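3-phosphoshikimate 1-carboxyvinyltransferase (Streptomyces sviceus, PDB 7M0O) probably catalyses the transfer of the enolpyruvyl group of phosphoenolpyruvate to the 5-hydroxyl of shikimate 3-phosphate, releasing phosphate, a late step towards chorismate. Local coordinates at residues Glu37-Ala40 and Glu41-Arg45; Phe98-Pro102 and Gln103-Arg107; Leu161-Gly164 and Pro165-Gln169; Thr187-Met190 and Met191-Phe194; Val268-Ala272 and Asp273-Val277. One frame throughout, in Å; residues are numbered along the deposited sequence. Where two conformers were deposited one is given.

Contact 1 of 5, residues Glu37-Ala40 and Glu41-Arg45; sequences EGFA and EGLVR
F39 and L43, one helical turn apart, form the close-packed side of this local contact. The ring is met at its edge and in its plane: L43 CG stands 3.8 Å from F39 CD2. With CG anti to the backbone N (chi1 -158°), the F39 ring swings along the helix beside L43. Both side chains are buried, with F39 on L15, F84 and L85, and L43 on A19 and V50. Four successive i to i+4 bonds, from E41-V44 N to E37-A40 O, keep the backbone regular.

The acidic side is looser and nearer solvent: E41 is exposed, E37 partly so, and a water between their carboxylates donates to both, 2.9 Å from E37 OE2 and 3.2 Å from E41 OE2. E37 OE2 and E41 OE2 stand 4.1 Å apart, their carboxylate planes turned by 70°, and E37 CG is 3.4 Å from E41 OE2. Salt bridges from E37 OE1 to R52 and E41 OE2 to R76 probably offset the like charges.

With F39 and L43 inward and E37, E41 and V44 outward, helix 34-45 is amphipathic and packs on helices 8-20 and 79-90, the F39 side chain about 7 Å from that of K8, predicted to bind substrate.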
# COMPACT_ATOMS: atom_id res chain seq x y z
N GLU A 37 2.65 -11.98 -9.26
CA GLU A 37 2.80 -13.20 -10.04
C GLU A 37 4.27 -13.47 -10.36
O GLU A 37 4.74 -14.60 -10.24
CB GLU A 37 1.97 -13.13 -11.32
CG GLU A 37 1.96 -14.42 -12.15
CD GLU A 37 1.06 -15.50 -11.55
OE1 GLU A 37 0.18 -15.15 -10.73
OE2 GLU A 37 1.24 -16.69 -11.92
N GLY A 38 5.01 -12.43 -10.77
CA GLY A 38 6.43 -12.60 -11.02
C GLY A 38 7.22 -12.94 -9.77
O GLY A 38 8.19 -13.71 -9.85
N PHE A 39 6.82 -12.40 -8.62
CA PHE A 39 7.43 -12.76 -7.34
C PHE A 39 7.27 -14.26 -7.08
O PHE A 39 8.25 -14.96 -6.79
CB PHE A 39 6.80 -11.94 -6.21
CG PHE A 39 7.65 -11.80 -4.95
CD1 PHE A 39 7.82 -10.56 -4.36
CD2 PHE A 39 8.20 -12.91 -4.32
CE1 PHE A 39 8.55 -10.42 -3.18
CE2 PHE A 39 8.94 -12.78 -3.15
CZ PHE A 39 9.12 -11.53 -2.58
N ALA A 40 6.03 -14.75 -7.16
CA ALA A 40 5.78 -16.18 -7.00
C ALA A 40 6.59 -17.00 -7.99
O ALA A 40 7.18 -18.02 -7.62
CB ALA A 40 4.28 -16.46 -7.17
N GLU A 41 6.61 -16.59 -9.27
CA GLU A 41 7.39 -17.32 -10.27
C GLU A 41 8.87 -17.33 -9.92
O GLU A 41 9.56 -18.34 -10.13
CB GLU A 41 7.21 -16.70 -11.67
CG GLU A 41 5.79 -16.71 -12.24
CD GLU A 41 5.68 -15.96 -13.57
OE1 GLU A 41 6.73 -15.76 -14.23
OE2 GLU A 41 4.56 -15.55 -13.95
N GLY A 42 9.39 -16.20 -9.44
CA GLY A 42 10.79 -16.13 -9.07
C GLY A 42 11.10 -17.05 -7.90
O GLY A 42 12.14 -17.71 -7.88
N LEU A 43 10.20 -17.10 -6.92
CA LEU A 43 10.36 -18.02 -5.80
C LEU A 43 10.43 -19.46 -6.27
O LEU A 43 11.24 -20.25 -5.78
CB LEU A 43 9.21 -17.85 -4.80
CG LEU A 43 9.25 -16.58 -3.94
CD1 LEU A 43 8.04 -16.54 -3.04
CD2 LEU A 43 10.55 -16.56 -3.09
N VAL A 44 9.57 -19.83 -7.22
CA VAL A 44 9.61 -21.21 -7.70
C VAL A 44 10.92 -21.49 -8.42
O VAL A 44 11.51 -22.55 -8.24
CB VAL A 44 8.38 -21.49 -8.59
CG1 VAL A 44 8.54 -22.84 -9.26
CG2 VAL A 44 7.12 -21.46 -7.74
N ARG A 45 11.41 -20.52 -9.19
CA ARG A 45 12.69 -20.69 -9.87
C ARG A 45 13.83 -20.88 -8.88
O ARG A 45 14.78 -21.64 -9.14
CB ARG A 45 12.95 -19.50 -10.80
CG ARG A 45 14.08 -19.73 -11.77
CD ARG A 45 13.83 -19.01 -13.07
NE ARG A 45 12.71 -19.56 -13.82
CZ ARG A 45 12.82 -20.48 -14.78
NH1 ARG A 45 14.02 -20.97 -15.09
NH2 ARG A 45 11.74 -20.92 -15.41
O HOH W 1 2.86 -18.20 -13.77

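Contact 2 of 5, residues Phe98-Pro102 and Gln103-Arg107; sequences FDASP and QMRRR
D99 and R105 close a short-range salt bridge across the link between the end of strand 95-99 and the weakly bonded helix 102-105, a partly buried junction in which side chains and a helix cap act together. R107, predicted to bind phosphoenolpyruvate, follows within the same segment. R105 grips the carboxylate side-on with two nitrogens. NE donates to D99 OD1 at 2.9 Å, and NH2 donates to D99 OD2 at 2.7 Å with an almost straight N-H...O angle of 179°. Both oxygens are met on their syn sides, and the carboxylate and guanidinium planes are 31° apart, so the pair is twisted rather than flat. An extended chain from CG to NE carries the guanidinium back from the helix to D99. One face of the group then lies over A100 O, which is 3.3 Å from the plane and set toward the rim.

S101 caps the helix. Its OG accepts from M104 N at 3.1 Å, and it is also hydrogen-bonded to D77. With chi1 at 72°, OG sits between the backbone N and the carbonyl carbon, the side on which M104 N lies. The backbone repeats the closure, R105 N donating to S101 O over 2.8 Å. On the buried side, A100 CB packs on M104 CG at 3.6 Å, and M104 also touches A82 of helix 79-90.

The chemistry implies a doubly fastened turn: the two-nitrogen grip limits rotation of the guanidinium, while the N-cap occupies an amide at the helix start.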
# COMPACT_ATOMS: atom_id res chain seq x y z
N PHE A 98 20.22 -11.99 -11.62
CA PHE A 98 18.94 -11.31 -11.74
C PHE A 98 18.92 -10.40 -12.97
O PHE A 98 19.94 -9.83 -13.37
CB PHE A 98 18.67 -10.47 -10.49
CG PHE A 98 18.39 -11.30 -9.26
CD1 PHE A 98 19.41 -11.65 -8.39
CD2 PHE A 98 17.10 -11.70 -8.96
CE1 PHE A 98 19.15 -12.42 -7.26
CE2 PHE A 98 16.83 -12.46 -7.82
CZ PHE A 98 17.87 -12.82 -6.98
N ASP A 99 17.74 -10.29 -13.57
CA ASP A 99 17.52 -9.34 -14.65
C ASP A 99 16.07 -8.88 -14.57
O ASP A 99 15.25 -9.46 -13.86
CB ASP A 99 17.85 -9.95 -16.03
CG ASP A 99 18.15 -8.90 -17.07
OD1 ASP A 99 18.19 -7.70 -16.70
OD2 ASP A 99 18.32 -9.27 -18.25
N ALA A 100 15.76 -7.81 -15.30
CA ALA A 100 14.40 -7.31 -15.32
C ALA A 100 14.04 -6.95 -16.76
O ALA A 100 14.85 -7.08 -17.67
CB ALA A 100 14.25 -6.12 -14.37
N SER A 101 12.81 -6.52 -16.97
CA SER A 101 12.40 -6.09 -18.29
C SER A 101 13.20 -4.85 -18.69
O SER A 101 13.74 -4.14 -17.84
CB SER A 101 10.90 -5.78 -18.28
OG SER A 101 10.65 -4.59 -17.57
N PRO A 102 13.32 -4.58 -19.99
CA PRO A 102 14.07 -3.39 -20.41
C PRO A 102 13.58 -2.11 -19.75
O PRO A 102 14.37 -1.21 -19.44
CB PRO A 102 13.87 -3.39 -21.93
CG PRO A 102 13.67 -4.87 -22.27
CD PRO A 102 12.89 -5.42 -21.12
N GLN A 103 12.28 -2.03 -19.47
CA GLN A 103 11.74 -0.85 -18.80
C GLN A 103 12.09 -0.84 -17.31
O GLN A 103 12.43 0.23 -16.77
CB GLN A 103 10.22 -0.77 -19.03
CG GLN A 103 9.45 -2.08 -18.81
CD GLN A 103 9.18 -2.90 -20.08
OE1 GLN A 103 10.06 -3.10 -20.93
NE2 GLN A 103 7.96 -3.41 -20.19
N MET A 104 12.06 -1.99 -16.65
CA MET A 104 12.38 -2.05 -15.22
C MET A 104 13.88 -1.95 -14.95
O MET A 104 14.27 -1.52 -13.86
CB MET A 104 11.80 -3.33 -14.60
CG MET A 104 12.10 -3.52 -13.10
SD MET A 104 11.15 -2.46 -11.98
CE MET A 104 12.36 -2.15 -10.69
N ARG A 105 14.73 -2.33 -15.90
CA ARG A 105 16.17 -2.07 -15.77
C ARG A 105 16.44 -0.60 -15.52
O ARG A 105 17.42 -0.25 -14.87
CB ARG A 105 16.94 -2.54 -17.01
CG ARG A 105 17.05 -4.06 -17.22
CD ARG A 105 17.88 -4.37 -18.46
NE ARG A 105 17.85 -5.79 -18.82
CZ ARG A 105 17.48 -6.26 -20.01
NH1 ARG A 105 17.09 -5.42 -20.95
NH2 ARG A 105 17.49 -7.57 -20.23
N ARG A 106 15.57 0.28 -16.03
CA ARG A 106 15.79 1.71 -15.88
C ARG A 106 15.52 2.22 -14.47
O ARG A 106 15.81 3.39 -14.20
CB ARG A 106 14.93 2.45 -16.90
CG ARG A 106 15.31 2.15 -18.36
CD ARG A 106 14.59 3.12 -19.32
NE ARG A 106 13.28 2.62 -19.74
CZ ARG A 106 12.79 2.75 -20.97
NH1 ARG A 106 13.50 3.37 -21.91
NH2 ARG A 106 11.58 2.27 -21.26
N ARG A 107 15.00 1.38 -13.57
CA ARG A 107 14.69 1.78 -12.20
C ARG A 107 15.75 1.21 -11.25
O ARG A 107 15.64 0.05 -10.83
CB ARG A 107 13.29 1.30 -11.79
CG ARG A 107 12.16 1.96 -12.59
CD ARG A 107 10.80 1.58 -12.03
NE ARG A 107 10.72 1.84 -10.60
CZ ARG A 107 9.66 1.58 -9.84
NH1 ARG A 107 8.58 1.05 -10.38
NH2 ARG A 107 9.69 1.86 -8.55

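Contact 3 of 5, residues Leu161-Gly164 and Pro165-Gln169; sequences LLLG and PLTRQ
T167 meets the flat carbonyl group of G164 from two directions, in its plane and above it. The hydroxyl OG1 donates to G164 O at 2.7 Å from within the carbonyl plane. T167 N donates to the same oxygen at 3.1 Å but stands 58° out of that plane, so it does not use a lone pair. The flat group of L163 is approached similarly: L166 N, 2.8 Å from L163 O, lies 36° out of its carbonyl plane. This last bond spans three residues, in keeping with the tighter 3-10 winding of P165 and L166.

P165 brings no N-H to the turn; its CD packs instead at 3.4 Å from L162 O, an oxygen hydrogen-bonded to Y212. T167 owes its double grip to chi1 of 73°, which puts OG1 between its own N and carbonyl carbon, on the side of G164. That leaves CG2 to pack against L163 CG at 4.0 Å, the two side chains crossing at about a right angle.

Chemically, the turn after helix 155-163 is held by G164 O, which takes one amide and one hydroxyl. The hydroxyl bond probably restrains rotation about chi1 of T167, while the amide bond holds the backbone.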
# COMPACT_ATOMS: atom_id res chain seq x y z
N LEU A 161 15.00 -4.06 6.90
CA LEU A 161 14.31 -4.54 8.10
C LEU A 161 13.92 -6.01 7.95
O LEU A 161 14.15 -6.83 8.84
CB LEU A 161 13.07 -3.68 8.39
CG LEU A 161 13.33 -2.26 8.88
CD1 LEU A 161 12.08 -1.40 8.64
CD2 LEU A 161 13.70 -2.28 10.36
N LEU A 162 13.34 -6.36 6.80
CA LEU A 162 12.90 -7.73 6.58
C LEU A 162 14.08 -8.70 6.56
O LEU A 162 13.95 -9.84 7.01
CB LEU A 162 12.08 -7.82 5.29
CG LEU A 162 10.69 -7.15 5.38
CD1 LEU A 162 10.05 -7.06 4.00
CD2 LEU A 162 9.80 -7.87 6.33
N LEU A 163 15.23 -8.23 6.06
CA LEU A 163 16.43 -9.07 6.03
C LEU A 163 16.98 -9.39 7.42
O LEU A 163 17.54 -10.48 7.63
CB LEU A 163 17.51 -8.36 5.18
CG LEU A 163 18.93 -8.93 5.17
CD1 LEU A 163 18.99 -10.22 4.42
CD2 LEU A 163 19.91 -7.93 4.57
N GLY A 164 16.82 -8.46 8.37
CA GLY A 164 17.48 -8.55 9.65
C GLY A 164 17.49 -9.90 10.34
O GLY A 164 18.55 -10.39 10.75
N PRO A 165 16.32 -10.52 10.52
CA PRO A 165 16.28 -11.81 11.25
C PRO A 165 16.91 -12.96 10.48
O PRO A 165 17.14 -14.02 11.08
CB PRO A 165 14.78 -12.05 11.49
CG PRO A 165 14.14 -10.65 11.32
CD PRO A 165 14.96 -10.02 10.23
N LEU A 166 17.17 -12.81 9.18
CA LEU A 166 17.90 -13.83 8.43
C LEU A 166 19.41 -13.71 8.59
O LEU A 166 20.12 -14.64 8.20
CB LEU A 166 17.56 -13.75 6.93
CG LEU A 166 16.06 -13.61 6.68
CD1 LEU A 166 15.78 -13.55 5.17
CD2 LEU A 166 15.31 -14.77 7.30
N THR A 167 19.91 -12.61 9.14
CA THR A 167 21.33 -12.44 9.33
C THR A 167 21.80 -13.22 10.55
O THR A 167 21.01 -13.63 11.41
CB THR A 167 21.68 -10.96 9.48
OG1 THR A 167 21.26 -10.51 10.78
CG2 THR A 167 21.01 -10.13 8.39
N ARG A 168 23.12 -13.44 10.62
CA ARG A 168 23.64 -14.27 11.69
C ARG A 168 23.64 -13.55 13.03
O ARG A 168 23.43 -14.18 14.07
CB ARG A 168 25.04 -14.77 11.32
CG ARG A 168 25.02 -15.53 10.00
CD ARG A 168 26.32 -16.28 9.74
NE ARG A 168 27.33 -15.46 9.07
CZ ARG A 168 27.48 -15.33 7.75
NH1 ARG A 168 26.66 -15.96 6.90
NH2 ARG A 168 28.46 -14.57 7.27
N GLN A 169 23.87 -12.23 13.03
CA GLN A 169 23.98 -11.47 14.27
C GLN A 169 22.89 -10.42 14.45
O GLN A 169 22.92 -9.69 15.44
CB GLN A 169 25.35 -10.77 14.37
CG GLN A 169 26.57 -11.68 14.13
CD GLN A 169 26.56 -12.91 15.01
OE1 GLN A 169 25.97 -12.91 16.10
NE2 GLN A 169 27.20 -13.98 14.53

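Contact 4 of 5, residues Thr187-Met190 and Met191-Phe194; sequences TLAM and MRAF
R192 folds back along its own helix to lie over L188 and A189. From the start, its CB rests 3.4 Å from A189 O. CG comes equally close to L188 O, the oxygen that takes the backbone bond from R192 N. A bend of -74° at chi3 then turns the chain back over the preceding turn. There NE and CZ run past A189 CA, with L188 O beneath one face of the guanidinium, 3.8 Å from its plane and over its centre. At the tip NH1 approaches L188 CB at 4.0 Å, and NH2 lies 3.5 Å from A189 CA, with A189 CB just beyond, while forming a salt bridge to E185. E185 thus steers the charged end.

The buried side is largely apolar. M191 SD stands 4.0 Å from T187 CG2, the two side chains side by side and pointing the same way, whereas T187 OG1 is hydrogen-bonded to T158 and to R13, predicted to bind 3-phosphoshikimate, which this helix probably helps position. At the C-terminal end the edge of the F194 ring faces M190 O, which lies in the ring plane 3.3 Å from F194 CD2.

Helix 182-193 lies between several elements: L188 and M191 face L161 of helix 155-163, M190 reaches I10 and A14 of helix 8-20, and both M190 and A193 touch Y217 of strand 216-218.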
# COMPACT_ATOMS: atom_id res chain seq x y z
N THR A 187 5.56 -2.28 8.35
CA THR A 187 6.57 -3.33 8.23
C THR A 187 6.87 -3.94 9.60
O THR A 187 6.96 -5.17 9.73
CB THR A 187 7.86 -2.79 7.61
OG1 THR A 187 7.60 -2.29 6.29
CG2 THR A 187 8.91 -3.90 7.51
N LEU A 188 6.98 -3.11 10.63
CA LEU A 188 7.31 -3.65 11.95
C LEU A 188 6.17 -4.49 12.51
O LEU A 188 6.41 -5.52 13.14
CB LEU A 188 7.67 -2.52 12.91
CG LEU A 188 8.88 -1.67 12.50
CD1 LEU A 188 9.29 -0.74 13.63
CD2 LEU A 188 10.06 -2.53 12.09
N ALA A 189 4.92 -4.07 12.28
CA ALA A 189 3.79 -4.85 12.77
C ALA A 189 3.71 -6.21 12.08
O ALA A 189 3.35 -7.22 12.70
CB ALA A 189 2.49 -4.08 12.58
N MET A 190 4.02 -6.26 10.78
CA MET A 190 3.97 -7.53 10.07
C MET A 190 5.08 -8.46 10.55
O MET A 190 4.87 -9.66 10.74
CB MET A 190 4.05 -7.30 8.56
CG MET A 190 2.82 -6.55 8.00
SD MET A 190 2.82 -6.34 6.21
CE MET A 190 2.69 -8.05 5.68
N MET A 191 6.28 -7.91 10.79
CA MET A 191 7.35 -8.71 11.36
C MET A 191 6.95 -9.28 12.72
O MET A 191 7.30 -10.42 13.05
CB MET A 191 8.64 -7.88 11.44
CG MET A 191 9.26 -7.51 10.07
SD MET A 191 10.65 -6.36 10.17
CE MET A 191 11.86 -7.40 11.01
N ARG A 192 6.17 -8.51 13.51
CA ARG A 192 5.69 -9.01 14.80
C ARG A 192 4.73 -10.18 14.61
O ARG A 192 4.78 -11.15 15.37
CB ARG A 192 5.02 -7.89 15.60
CG ARG A 192 5.99 -6.91 16.25
CD ARG A 192 5.30 -6.01 17.28
NE ARG A 192 4.45 -5.00 16.66
CZ ARG A 192 4.87 -3.79 16.30
NH1 ARG A 192 6.14 -3.43 16.49
NH2 ARG A 192 4.03 -2.93 15.74
N ALA A 193 3.87 -10.12 13.58
CA ALA A 193 2.99 -11.24 13.30
C ALA A 193 3.76 -12.49 12.91
O ALA A 193 3.26 -13.60 13.08
CB ALA A 193 2.00 -10.86 12.19
N PHE A 194 4.98 -12.33 12.41
CA PHE A 194 5.85 -13.44 12.10
C PHE A 194 6.92 -13.66 13.17
O PHE A 194 7.96 -14.26 12.90
CB PHE A 194 6.48 -13.23 10.71
CG PHE A 194 5.53 -13.52 9.57
CD1 PHE A 194 5.56 -14.76 8.92
CD2 PHE A 194 4.59 -12.59 9.16
CE1 PHE A 194 4.68 -15.05 7.89
CE2 PHE A 194 3.71 -12.87 8.12
CZ PHE A 194 3.75 -14.09 7.48

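Contact 5 of 5, residues Val268-Ala272 and Asp273-Val277; sequences VSVGA and DATTV
D273 follows A272 at the tip of a beta hairpin, where the two residues take backbone angles roughly those of a type I turn. The D273 carboxylate does not bond to its neighbour: OD1 and A272 O are both acceptors, 3.2 Å apart. At A274 the strands close, its carbonyl O accepting from G271 N over 2.7 Å.

T275 pairs with V270 in a non-hydrogen-bonded antiparallel position. Side by side and pointing the same way, the two touch through T275 OG1 and V270 CG1 at 3.7 Å, where a chi1 of -70° puts the hydroxyl. That hydroxyl is hydrogen-bonded to L246 O, so a polar atom on this largely apolar face is satisfied. T276 is the hydrogen-bonded partner of S269: S269 N donates to T276 O with an angle of 176°, and T276 N returns the bond to S269 O at 2.8 Å. The T276 hydroxyl pairs with T242 on the adjoining strand 240-244.

V277 ends the walk opposite V268, CG2 to CG2 at 4.0 Å. On the face of V268, V270, T275 and V277 lie helices 223-235 and 257-263, represented by F230 and V258. The strand axes run 4.7 Å apart at 178°, almost exactly antiparallel.

The chemistry implies that register is set by backbone bonds, while the side chains divide the labour: valines with T275 join the sheet to its helices, and S269 with T276 make a polar face away from the annotated sites.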
# COMPACT_ATOMS: atom_id res chain seq x y z
N VAL A 268 -21.48 3.14 11.81
CA VAL A 268 -20.19 2.53 11.50
C VAL A 268 -19.89 1.48 12.55
O VAL A 268 -19.79 1.79 13.74
CB VAL A 268 -19.07 3.57 11.46
CG1 VAL A 268 -17.72 2.87 11.23
CG2 VAL A 268 -19.36 4.58 10.37
N SER A 269 -19.68 0.24 12.10
CA SER A 269 -19.33 -0.86 12.99
C SER A 269 -17.99 -1.44 12.54
O SER A 269 -17.90 -2.04 11.46
CB SER A 269 -20.41 -1.94 13.02
OG SER A 269 -20.11 -2.93 13.99
N VAL A 270 -16.96 -1.24 13.35
CA VAL A 270 -15.64 -1.81 13.09
C VAL A 270 -15.54 -3.07 13.93
O VAL A 270 -15.36 -3.01 15.15
CB VAL A 270 -14.52 -0.81 13.40
CG1 VAL A 270 -13.17 -1.46 13.14
CG2 VAL A 270 -14.68 0.44 12.56
N GLY A 271 -15.69 -4.23 13.28
CA GLY A 271 -15.62 -5.51 13.96
C GLY A 271 -14.19 -6.01 14.03
O GLY A 271 -13.26 -5.38 13.52
N ALA A 272 -14.02 -7.17 14.67
CA ALA A 272 -12.69 -7.77 14.73
C ALA A 272 -12.15 -8.11 13.34
O ALA A 272 -10.94 -8.00 13.11
CB ALA A 272 -12.72 -9.03 15.59
N ASP A 273 -13.02 -8.52 12.41
CA ASP A 273 -12.55 -9.04 11.12
C ASP A 273 -13.22 -8.36 9.93
O ASP A 273 -13.06 -8.84 8.80
CB ASP A 273 -12.78 -10.56 11.03
CG ASP A 273 -12.11 -11.34 12.14
OD1 ASP A 273 -10.89 -11.14 12.36
OD2 ASP A 273 -12.80 -12.15 12.80
N ALA A 274 -13.97 -7.29 10.15
CA ALA A 274 -14.74 -6.67 9.06
C ALA A 274 -15.28 -5.35 9.57
O ALA A 274 -15.45 -5.16 10.77
CB ALA A 274 -15.89 -7.56 8.59
N THR A 275 -15.59 -4.44 8.63
CA THR A 275 -16.14 -3.12 8.94
C THR A 275 -17.37 -2.88 8.09
O THR A 275 -17.32 -3.03 6.87
CB THR A 275 -15.12 -1.99 8.68
OG1 THR A 275 -14.08 -2.08 9.65
CG2 THR A 275 -15.76 -0.60 8.83
N THR A 276 -18.47 -2.46 8.73
CA THR A 276 -19.72 -2.17 8.04
C THR A 276 -20.06 -0.70 8.21
O THR A 276 -20.03 -0.18 9.33
CB THR A 276 -20.86 -3.04 8.60
OG1 THR A 276 -20.53 -4.43 8.45
CG2 THR A 276 -22.15 -2.75 7.84
N VAL A 277 -20.39 -0.02 7.10
CA VAL A 277 -20.90 1.35 7.13
C VAL A 277 -22.32 1.34 6.57
O VAL A 277 -22.57 0.73 5.53
CB VAL A 277 -20.00 2.31 6.34
CG1 VAL A 277 -20.66 3.68 6.21
CG2 VAL A 277 -18.65 2.43 7.05

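In the fold
Contacts 1 and 4 lie within helices, and contact 3 where a helix passes into a turn; all three are largely buried. Contact 2 is partly buried and contact 5 lies at the surface. Contacts 3 and 4 touch directly: M191 CE lies 3.2 Å from L161 O. Contacts 1 and 2 remain separate, about 7 Å between nearest atoms, although helix 79-90 packs against both. Contact 5 stands apart, about 41 Å from contact 2 between centres, across the chain's centre. Chemistry follows place: a salt bridge and an N-cap in contact 2, acids sharing water in contact 1, a doubly served carbonyl in contact 3, an arginine over helix backbone in contact 4, interstrand bonds in contact 5.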